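Local atomic coordinates of Cap5O (PDB entry 3OJO), a protein that probably catalyses the NAD-dependent oxidation of UDP-N-acetyl-mannosamine in the biosynthesis of the Staphylococcus aureus capsular polysaccharide. Residues T306-I310 against E347-E351. Numbering follows the deposited sequence.
Sequences TKQII and EPDIE
Lys-307, reaching from the last turns of helix 286-312, meets Glu-347 and Ile-350 in a small surface contact, part apolar and part ionic, between that helix and the loop joining helix 336-346 to strand 351-355, outermost in this chain's C-terminal parallel sheet. The scale is modest: 209 Å² is buried, summed over both sides, and the nearest CA atoms, those of Lys-307 and Ile-350, stand 7.8 Å apart. Side chains therefore bridge the gap.

Ile-350 is the hydrophobic centre. With CG1 anti to its own carbonyl carbon (chi1 -62°) and the chain extended beyond it (chi2 153°), Ile-350 CD1 reaches Lys-307 CG at 3.6 Å, the two chains crossing at about a right angle. On the helical turn that follows, Ile-310 CG2 packs on Ile-350 CG1 at 4.0 Å. Both isoleucines also touch the parallel sheet: Ile-350 meets Val-318 of strand 317-321, and Ile-310 rests on Leu-377 of strand 377-380.

Beyond the methyl, Lys-307 bends at chi3 (-90°) and runs across the carboxylate end of Glu-347, the first residue past helix 336-346. Lys-307 NZ faces Glu-347 OE2 at 3.6 Å, a salt bridge too long for a hydrogen bond. The lysine methylenes share the approach, for Lys-307 CE is 3.8 Å from Glu-347 OE2 and Lys-307 CD is 4.0 Å from Glu-347 CD.

This joins the end of the long helix to a helix-to-strand connection in the C-terminal, Rossmann-like domain, away from the cofactor site. Chemically, the lysine acts amphipathically: its CG touches an isoleucine methyl while its ammonium group pairs with a carboxylate, an attraction that solvent at this exposed lysine would probably weaken.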
loop_
_atom_site.group_PDB
_atom_site.type_symbol
_atom_site.label_atom_id
_atom_site.label_comp_id
_atom_site.label_asym_id
_atom_site.label_seq_id
_atom_site.Cartn_x
_atom_site.Cartn_y
_atom_site.Cartn_z
ATOM N N THR B 306 -21.772 -12.518 -11.638
ATOM C CA THR B 306 -22.035 -13.545 -12.641
ATOM C C THR B 306 -23.525 -13.894 -12.636
ATOM O O THR B 306 -24.157 -13.838 -13.692
ATOM C CB THR B 306 -21.073 -14.746 -12.427
ATOM O OG1 THR B 306 -19.729 -14.305 -12.657
ATOM C CG2 THR B 306 -21.380 -15.942 -13.339
ATOM N N LYS B 307 -24.090 -14.201 -11.443
ATOM C CA LYS B 307 -25.512 -14.517 -11.228
ATOM C C LYS B 307 -26.434 -13.447 -11.849
ATOM O O LYS B 307 -27.435 -13.797 -12.471
ATOM C CB LYS B 307 -25.818 -14.690 -9.730
ATOM C CG LYS B 307 -25.283 -16.000 -9.144
ATOM C CD LYS B 307 -26.045 -16.443 -7.902
ATOM C CE LYS B 307 -25.484 -15.914 -6.604
ATOM N NZ LYS B 307 -26.324 -16.321 -5.448
ATOM N N GLN B 308 -26.053 -12.159 -11.728
ATOM C CA GLN B 308 -26.782 -11.020 -12.283
ATOM C C GLN B 308 -26.693 -10.948 -13.809
ATOM O O GLN B 308 -27.662 -10.538 -14.440
ATOM C CB GLN B 308 -26.292 -9.713 -11.658
ATOM C CG GLN B 308 -26.807 -9.485 -10.243
ATOM C CD GLN B 308 -26.132 -8.314 -9.573
ATOM O OE1 GLN B 308 -25.476 -8.456 -8.536
ATOM N NE2 GLN B 308 -26.279 -7.128 -10.138
ATOM N N ILE B 309 -25.535 -11.310 -14.403
ATOM C CA ILE B 309 -25.336 -11.299 -15.863
ATOM C C ILE B 309 -26.224 -12.384 -16.488
ATOM O O ILE B 309 -26.928 -12.131 -17.464
ATOM C CB ILE B 309 -23.832 -11.481 -16.253
ATOM C CG1 ILE B 309 -22.963 -10.292 -15.758
ATOM C CG2 ILE B 309 -23.664 -11.695 -17.770
ATOM C CD1 ILE B 309 -21.431 -10.606 -15.589
ATOM N N ILE B 310 -26.187 -13.584 -15.888
ATOM C CA ILE B 310 -26.920 -14.774 -16.289
ATOM C C ILE B 310 -28.439 -14.638 -16.092
ATOM O O ILE B 310 -29.198 -15.352 -16.743
ATOM C CB ILE B 310 -26.243 -16.032 -15.645
ATOM C CG1 ILE B 310 -25.709 -17.011 -16.701
ATOM C CG2 ILE B 310 -27.056 -16.718 -14.538
ATOM C CD1 ILE B 310 -24.528 -16.484 -17.505
ATOM N N GLU B 347 -23.578 -23.757 -7.146
ATOM C CA GLU B 347 -24.734 -22.920 -7.436
ATOM C C GLU B 347 -25.715 -23.527 -8.443
ATOM O O GLU B 347 -25.348 -23.774 -9.597
ATOM C CB GLU B 347 -24.294 -21.510 -7.881
ATOM C CG GLU B 347 -25.322 -20.423 -7.606
ATOM C CD GLU B 347 -25.476 -20.024 -6.148
ATOM O OE1 GLU B 347 -26.540 -20.325 -5.556
ATOM O OE2 GLU B 347 -24.534 -19.407 -5.600
ATOM N N PRO B 348 -26.992 -23.736 -8.034
ATOM C CA PRO B 348 -27.996 -24.193 -9.012
ATOM C C PRO B 348 -28.395 -22.999 -9.888
ATOM O O PRO B 348 -28.096 -21.853 -9.531
ATOM C CB PRO B 348 -29.146 -24.701 -8.139
ATOM C CG PRO B 348 -28.998 -23.987 -6.832
ATOM C CD PRO B 348 -27.603 -23.448 -6.713
ATOM N N ASP B 349 -29.047 -23.252 -11.034
ATOM C CA ASP B 349 -29.449 -22.216 -12.005
ATOM C C ASP B 349 -28.225 -21.699 -12.802
ATOM O O ASP B 349 -28.349 -20.739 -13.564
ATOM C CB ASP B 349 -30.259 -21.040 -11.369
ATOM C CG ASP B 349 -31.266 -21.406 -10.274
ATOM O OD1 ASP B 349 -32.225 -22.168 -10.569
ATOM O OD2 ASP B 349 -31.111 -20.905 -9.134
ATOM N N ILE B 350 -27.041 -22.333 -12.615
ATOM C CA ILE B 350 -25.787 -22.030 -13.314
ATOM C C ILE B 350 -25.096 -23.344 -13.685
ATOM O O ILE B 350 -24.816 -24.167 -12.808
ATOM C CB ILE B 350 -24.820 -21.071 -12.540
ATOM C CG1 ILE B 350 -25.442 -19.680 -12.306
ATOM C CG2 ILE B 350 -23.506 -20.911 -13.296
ATOM C CD1 ILE B 350 -24.927 -18.978 -11.120
ATOM N N GLU B 351 -24.829 -23.520 -14.992
ATOM C CA GLU B 351 -24.122 -24.657 -15.574
ATOM C C GLU B 351 -22.696 -24.174 -15.885
ATOM O O GLU B 351 -22.494 -23.335 -16.756
ATOM C CB GLU B 351 -24.853 -25.158 -16.834
ATOM C CG GLU B 351 -24.656 -26.636 -17.099
ATOM C CD GLU B 351 -23.658 -26.953 -18.197
ATOM O OE1 GLU B 351 -23.891 -26.539 -19.356
ATOM O OE2 GLU B 351 -22.666 -27.660 -17.906
#